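Local coordinates for arginine decarboxylase, A207R protein (Paramecium bursaria Chlorella virus 1, PDB 2NVA), which decarboxylates arginine to agmatine with the help of pyridoxal 5'-phosphate, as a viral member of the eukaryotic ornithine decarboxylase-like family, at residues P43-K48 with V64-A69; L55-C60 with I78-S83. All blocks are in the same frame, centred on the assembly; numbering follows the deposited sequence.

In the fold
Both interactions belong to the TIM-barrel domain that binds pyridoxal phosphate, and their centres lie about 10 Å apart. Interaction 1 pairs two neighbouring parallel strands of the barrel, 41-46 and 65-68, in its buried wall. Interaction 2 lies outside that wall, where helix 53-61 meets the end of helix 71-80. The segments alternate along the chain: strand 41-46, helix 53-61, strand 65-68, helix 71-80. The two contacts also touch. Phe66 CE2 packs 3.5 Å from Val82 CG2, and Tyr45 leans on Leu55 and Met59. Strands that carry or lead into cofactor-pocket residues are thus backed by a helical layer, the usual build of a beta/alpha barrel.

Interaction 1. Residues P43-K48 with V64-A69; sequences PHYAVK and VNFDCA. With PL2 ((4-{[(4-{[amino(imino)methyl]amino}butyl)amino]methyl}-5-hydroxy-6-methylpyridin-3-yl)methyl dihydrogen phosphate), chain I.
Strands 43-46 and 65-68 run parallel as neighbours in the barrel wall, and their backbones are hydrogen-bonded in register. Asn65 N donates to Pro43 O at 3.0 Å. Tyr45 N then donates to Asn65 O, and Asp67 N to Tyr45 O, the last nearly straight. Val47 N continues the series to Asp67 O.

His44 CG sits beside the backbone N (chi1 -78°), which brings ND1 over to donate to Phe66 O at 3.1 Å. The oxygen lies in the ring plane, but ND1 stands well above the Phe66 carbonyl plane. Asn65 CB sits over one ring face, 3.3 Å from the centroid, in a CH-pi contact. The Asn65 amide oxygen is bonded by Arg86.

The side with Tyr45 and Phe66 is largely apolar; the Tyr45 hydroxyl is hydrogen-bonded to Asn50 O. Helix 53-61 packs on Tyr45 and Phe66, and Val77 of helix 71-80 on Phe66 and Val47.

The charged group lies at the C-terminal ends of the strands, the active-site end of a TIM barrel. Asp67 shares its side of the sheet with His44 and Ala46. Bends at chi3 (87°) and chi4 (60°) fold the Lys48 chain back, and NZ forms a salt bridge to Asp67 OD1 at 3.0 Å. Two waters link NZ to Asp67 OD2 and to Asp67 O.

Ala46 CB lies 3.9 Å from C6 of the pyridine in the bound pyridoxal-agmatine adduct. C4A is joined to the agmatine nitrogen, not to Lys48, which probably holds the cofactor as a Schiff base in the resting enzyme, as in related decarboxylases. Lys48 also packs on Cys324 of the second subunit, whose Asp325 bonds the adduct. Asp67 OD1, 3.1 Å from N1, is shared with Lys48 NZ. Its negative charge would be expected to favour a protonated pyridine nitrogen.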
loop_
_atom_site.group_PDB
_atom_site.type_symbol
_atom_site.label_atom_id
_atom_site.label_comp_id
_atom_site.label_asym_id
_atom_site.label_seq_id
_atom_site.Cartn_x
_atom_site.Cartn_y
_atom_site.Cartn_z
ATOM N N PRO A 43 -11.993 26.380 -4.224
ATOM C CA PRO A 43 -11.444 25.048 -3.972
ATOM C C PRO A 43 -10.103 24.851 -4.675
ATOM O O PRO A 43 -9.968 25.160 -5.862
ATOM C CB PRO A 43 -12.509 24.107 -4.559
ATOM C CG PRO A 43 -13.168 24.907 -5.644
ATOM C CD PRO A 43 -13.042 26.374 -5.268
ATOM N N HIS A 44 -9.122 24.358 -3.925
ATOM C CA HIS A 44 -7.877 23.881 -4.488
ATOM C C HIS A 44 -7.884 22.364 -4.357
ATOM O O HIS A 44 -7.560 21.843 -3.297
ATOM C CB HIS A 44 -6.677 24.503 -3.752
ATOM C CG HIS A 44 -6.396 25.914 -4.173
ATOM N ND1 HIS A 44 -5.257 26.275 -4.862
ATOM C CD2 HIS A 44 -7.120 27.049 -4.024
ATOM C CE1 HIS A 44 -5.292 27.573 -5.120
ATOM N NE2 HIS A 44 -6.409 28.070 -4.618
ATOM N N TYR A 45 -8.263 21.682 -5.437
ATOM C CA TYR A 45 -8.445 20.230 -5.389
ATOM C C TYR A 45 -7.141 19.514 -4.987
ATOM O O TYR A 45 -6.086 19.760 -5.568
ATOM C CB TYR A 45 -8.956 19.692 -6.735
ATOM C CG TYR A 45 -8.961 18.181 -6.798
ATOM C CD1 TYR A 45 -8.097 17.485 -7.672
ATOM C CD2 TYR A 45 -9.787 17.436 -5.957
ATOM C CE1 TYR A 45 -8.073 16.084 -7.713
ATOM C CE2 TYR A 45 -9.780 16.035 -5.988
ATOM C CZ TYR A 45 -8.934 15.365 -6.866
ATOM O OH TYR A 45 -8.915 13.987 -6.888
ATOM N N ALA A 46 -7.248 18.611 -4.010
ATOM C CA ALA A 46 -6.108 17.837 -3.521
ATOM C C ALA A 46 -5.832 16.682 -4.478
ATOM O O ALA A 46 -6.470 15.626 -4.417
ATOM C CB ALA A 46 -6.366 17.327 -2.081
ATOM N N VAL A 47 -4.881 16.918 -5.378
ATOM C CA VAL A 47 -4.522 15.997 -6.453
ATOM C C VAL A 47 -4.216 14.571 -5.928
ATOM O O VAL A 47 -4.529 13.574 -6.593
ATOM C CB VAL A 47 -3.299 16.568 -7.230
ATOM C CG1 VAL A 47 -2.763 15.570 -8.276
ATOM C CG2 VAL A 47 -3.682 17.921 -7.891
ATOM N N LYS A 48 -3.636 14.500 -4.735
ATOM C CA LYS A 48 -3.254 13.228 -4.116
ATOM C C LYS A 48 -4.415 12.261 -3.947
ATOM O O LYS A 48 -4.203 11.052 -3.881
ATOM C CB LYS A 48 -2.602 13.475 -2.745
ATOM C CG LYS A 48 -3.508 14.237 -1.785
ATOM C CD LYS A 48 -2.896 14.424 -0.398
ATOM C CE LYS A 48 -2.015 15.664 -0.305
ATOM N NZ LYS A 48 -2.729 16.998 -0.608
ATOM N N VAL A 64 -11.410 25.264 -11.213
ATOM C CA VAL A 64 -10.983 24.780 -9.898
ATOM C C VAL A 64 -9.459 24.862 -9.845
ATOM O O VAL A 64 -8.804 24.630 -10.865
ATOM C CB VAL A 64 -11.447 23.316 -9.668
ATOM C CG1 VAL A 64 -10.953 22.764 -8.319
ATOM C CG2 VAL A 64 -12.988 23.209 -9.750
ATOM N N ASN A 65 -8.911 25.213 -8.677
ATOM C CA ASN A 65 -7.464 25.308 -8.509
ATOM C C ASN A 65 -6.910 24.031 -7.878
ATOM O O ASN A 65 -7.641 23.059 -7.762
ATOM C CB ASN A 65 -7.103 26.563 -7.716
ATOM C CG ASN A 65 -7.377 27.833 -8.490
ATOM O OD1 ASN A 65 -7.590 27.805 -9.705
ATOM N ND2 ASN A 65 -7.356 28.964 -7.793
ATOM N N PHE A 66 -5.630 24.027 -7.511
ATOM C CA PHE A 66 -4.979 22.769 -7.130
ATOM C C PHE A 66 -4.122 22.862 -5.891
ATOM O O PHE A 66 -3.477 23.886 -5.630
ATOM C CB PHE A 66 -4.182 22.200 -8.314
ATOM C CG PHE A 66 -5.044 21.904 -9.503
ATOM C CD1 PHE A 66 -5.673 20.674 -9.626
ATOM C CD2 PHE A 66 -5.295 22.885 -10.458
ATOM C CE1 PHE A 66 -6.505 20.410 -10.697
ATOM C CE2 PHE A 66 -6.139 22.628 -11.550
ATOM C CZ PHE A 66 -6.729 21.395 -11.670
ATOM N N ASP A 67 -4.183 21.784 -5.116
ATOM C CA ASP A 67 -3.306 21.545 -3.976
ATOM C C ASP A 67 -2.385 20.402 -4.372
ATOM O O ASP A 67 -2.834 19.263 -4.538
ATOM C CB ASP A 67 -4.145 21.198 -2.729
ATOM C CG ASP A 67 -3.395 20.368 -1.709
ATOM O OD1 ASP A 67 -4.063 19.670 -0.913
ATOM O OD2 ASP A 67 -2.134 20.370 -1.696
ATOM N N CYS A 68 -1.101 20.712 -4.552
ATOM C CA CYS A 68 -0.121 19.695 -4.916
ATOM C C CYS A 68 0.800 19.400 -3.749
ATOM O O CYS A 68 1.206 20.312 -3.038
ATOM C CB CYS A 68 0.711 20.151 -6.111
ATOM S SG CYS A 68 -0.230 20.296 -7.658
ATOM N N ALA A 69 1.152 18.130 -3.574
ATOM C CA ALA A 69 1.920 17.675 -2.412
ATOM C C ALA A 69 3.399 17.470 -2.707
ATOM O O ALA A 69 4.196 17.307 -1.780
ATOM C CB ALA A 69 1.317 16.370 -1.868
HETATM N N1 PL2 I . -5.074 19.047 1.960
HETATM C C2 PL2 I . -4.048 18.472 2.609
HETATM C C2A PL2 I . -2.797 19.299 2.965
HETATM C C3 PL2 I . -4.148 17.117 2.951
HETATM O O3 PL2 I . -3.104 16.563 3.622
HETATM C C4 PL2 I . -5.291 16.356 2.636
HETATM C C4A PL2 I . -5.435 14.845 2.987
HETATM C C5 PL2 I . -6.324 17.034 1.958
HETATM C C6 PL2 I . -6.182 18.370 1.635
HETATM P P PL2 I . -9.773 15.189 1.988
HETATM N N PL2 I . -4.642 14.458 4.175
HETATM C CA PL2 I . -4.098 13.100 4.037
HETATM C CG PL2 I . -4.649 10.645 3.758
HETATM O OP2 PL2 I . -10.412 14.350 3.197
HETATM O OP3 PL2 I . -9.607 14.147 0.749
HETATM O OP1 PL2 I . -10.611 16.371 1.629
HETATM O OP4 PL2 I . -8.303 15.566 2.526
HETATM C C5M PL2 I . -7.623 16.298 1.569
HETATM C CB PL2 I . -5.217 12.065 3.795
HETATM C CD PL2 I . -5.773 9.601 3.551
HETATM N NE PL2 I . -5.101 8.287 3.432
HETATM C CZ PL2 I . -5.656 7.156 2.972
HETATM N NH2 PL2 I . -4.900 6.032 2.909
HETATM N NH1 PL2 I . -6.934 7.130 2.585
HETATM O O HOH W 1 -6.607 30.840 -5.073
HETATM O O HOH W 2 -2.409 16.857 -3.643
HETATM O O HOH W 3 -0.548 18.760 -0.194
#

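Interaction 2. Residues L55-C60 with I78-S83; sequences LLKTMC and IQIGVS
This is an apolar packing contact on the outer, helical layer of the barrel. Helix 53-61 meets the last turn of helix 71-80 and the loop that leaves it. The contact is small, burying 227 Å² over both sides, and part of it is open at the surface.

Ile80 is the central side chain. Its CG2 branch lies anti to the backbone N and reaches the neighbouring helix between Lys57 and Cys60. It comes within 3.8 Å of Lys57 CA and 3.9 Å of Cys60 CB. The other branch, CG1, packs 4.0 Å from Leu56 CB.

Lys57 contributes only its aliphatic part here. The chain bends at chi2 (56°), and CD passes 4.1 Å from Ile80 CG2. Its ammonium end forms a salt bridge with Asp61.

Val82 makes the second patch. Its CG2 touches Cys60 SG at 3.6 Å and Cys60 CB at 3.7 Å. Val82 also packs on Phe66 of strand 65-68, which joins the helix end to the barrel wall.

Gly81 sits between these two patches. It has positive phi (106°) and closes helix 71-80 in a Schellman motif, with Gly81 N bonded to Ile78 O. Around this turn both Ile80 and the CG2 branch of Val82 reach helix 53-61.

Cohesion across the contact therefore comes from dispersion and the hydrophobic effect, while the charge of Lys57 is paired with Asp61 of its own helix, at the exposed side of the contact.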
loop_
_atom_site.group_PDB
_atom_site.type_symbol
_atom_site.label_atom_id
_atom_site.label_comp_id
_atom_site.label_asym_id
_atom_site.label_seq_id
_atom_site.Cartn_x
_atom_site.Cartn_y
_atom_site.Cartn_z
ATOM N N LEU A 55 -10.022 13.649 -14.740
ATOM C CA LEU A 55 -10.529 14.366 -13.571
ATOM C C LEU A 55 -9.833 15.724 -13.433
ATOM O O LEU A 55 -10.494 16.737 -13.208
ATOM C CB LEU A 55 -10.307 13.547 -12.291
ATOM C CG LEU A 55 -10.782 14.147 -10.964
ATOM C CD1 LEU A 55 -12.284 14.421 -10.979
ATOM C CD2 LEU A 55 -10.410 13.246 -9.789
ATOM N N LEU A 56 -8.510 15.725 -13.579
ATOM C CA LEU A 56 -7.739 16.950 -13.426
ATOM C C LEU A 56 -8.087 17.950 -14.529
ATOM O O LEU A 56 -8.204 19.144 -14.262
ATOM C CB LEU A 56 -6.240 16.654 -13.420
ATOM C CG LEU A 56 -5.683 15.773 -12.298
ATOM C CD1 LEU A 56 -4.175 15.582 -12.490
ATOM C CD2 LEU A 56 -5.982 16.336 -10.905
ATOM N N LYS A 57 -8.254 17.464 -15.756
ATOM C CA LYS A 57 -8.658 18.346 -16.864
ATOM C C LYS A 57 -10.052 18.928 -16.629
ATOM O O LYS A 57 -10.310 20.096 -16.939
ATOM C CB LYS A 57 -8.569 17.616 -18.212
ATOM C CG LYS A 57 -9.012 18.428 -19.448
ATOM C CD LYS A 57 -8.230 19.736 -19.587
ATOM C CE LYS A 57 -8.498 20.380 -20.956
ATOM N NZ LYS A 57 -8.052 21.827 -21.000
ATOM N N THR A 58 -10.949 18.108 -16.090
ATOM C CA THR A 58 -12.304 18.543 -15.763
ATOM C C THR A 58 -12.297 19.661 -14.721
ATOM O O THR A 58 -13.022 20.648 -14.856
ATOM C CB THR A 58 -13.152 17.364 -15.263
ATOM O OG1 THR A 58 -13.185 16.347 -16.275
ATOM C CG2 THR A 58 -14.577 17.806 -14.957
ATOM N N MET A 59 -11.476 19.482 -13.687
ATOM C CA MET A 59 -11.220 20.498 -12.660
ATOM C C MET A 59 -10.716 21.788 -13.320
ATOM O O MET A 59 -11.241 22.879 -13.081
ATOM C CB MET A 59 -10.125 20.019 -11.674
ATOM C CG MET A 59 -10.455 18.820 -10.714
ATOM S SD MET A 59 -11.876 19.180 -9.645
ATOM C CE MET A 59 -11.971 17.582 -8.875
ATOM N N CYS A 60 -9.679 21.639 -14.143
ATOM C CA CYS A 60 -9.019 22.769 -14.795
ATOM C C CYS A 60 -10.033 23.628 -15.562
ATOM O O CYS A 60 -10.071 24.854 -15.399
ATOM C CB CYS A 60 -7.939 22.259 -15.747
ATOM S SG CYS A 60 -7.230 23.519 -16.840
ATOM N N ILE A 78 0.621 20.926 -14.325
ATOM C CA ILE A 78 1.186 21.753 -15.402
ATOM C C ILE A 78 0.982 21.103 -16.778
ATOM O O ILE A 78 0.603 21.766 -17.747
ATOM C CB ILE A 78 2.683 22.097 -15.137
ATOM C CG1 ILE A 78 2.782 23.045 -13.933
ATOM C CG2 ILE A 78 3.347 22.710 -16.395
ATOM C CD1 ILE A 78 4.222 23.352 -13.478
ATOM N N GLN A 79 1.198 19.798 -16.841
ATOM C CA GLN A 79 1.004 19.044 -18.088
ATOM C C GLN A 79 -0.444 19.067 -18.611
ATOM O O GLN A 79 -0.667 18.920 -19.812
ATOM C CB GLN A 79 1.524 17.607 -17.935
ATOM C CG GLN A 79 2.966 17.411 -18.468
ATOM C CD GLN A 79 4.068 17.533 -17.395
ATOM O OE1 GLN A 79 4.694 16.511 -17.014
ATOM N NE2 GLN A 79 4.307 18.768 -16.885
ATOM N N ILE A 80 -1.407 19.246 -17.710
ATOM C CA ILE A 80 -2.832 19.411 -18.041
ATOM C C ILE A 80 -3.090 20.778 -18.710
ATOM O O ILE A 80 -4.085 20.958 -19.437
ATOM C CB ILE A 80 -3.708 19.238 -16.741
ATOM C CG1 ILE A 80 -3.715 17.777 -16.250
ATOM C CG2 ILE A 80 -5.137 19.750 -16.920
ATOM C CD1 ILE A 80 -4.177 16.733 -17.294
ATOM N N GLY A 81 -2.187 21.738 -18.464
ATOM C CA GLY A 81 -2.300 23.091 -19.016
ATOM C C GLY A 81 -2.709 24.161 -18.007
ATOM O O GLY A 81 -3.034 25.284 -18.386
ATOM N N VAL A 82 -2.666 23.823 -16.717
ATOM C CA VAL A 82 -3.038 24.756 -15.664
ATOM C C VAL A 82 -1.843 25.657 -15.403
ATOM O O VAL A 82 -0.705 25.181 -15.388
ATOM C CB VAL A 82 -3.387 23.999 -14.356
ATOM C CG1 VAL A 82 -3.833 24.963 -13.245
ATOM C CG2 VAL A 82 -4.454 22.938 -14.609
ATOM N N SER A 83 -2.096 26.946 -15.194
ATOM C CA SER A 83 -1.046 27.863 -14.751
ATOM C C SER A 83 -0.524 27.481 -13.365
ATOM O O SER A 83 -1.317 27.212 -12.472
ATOM C CB SER A 83 -1.568 29.300 -14.697
ATOM O OG SER A 83 -0.556 30.162 -14.201
#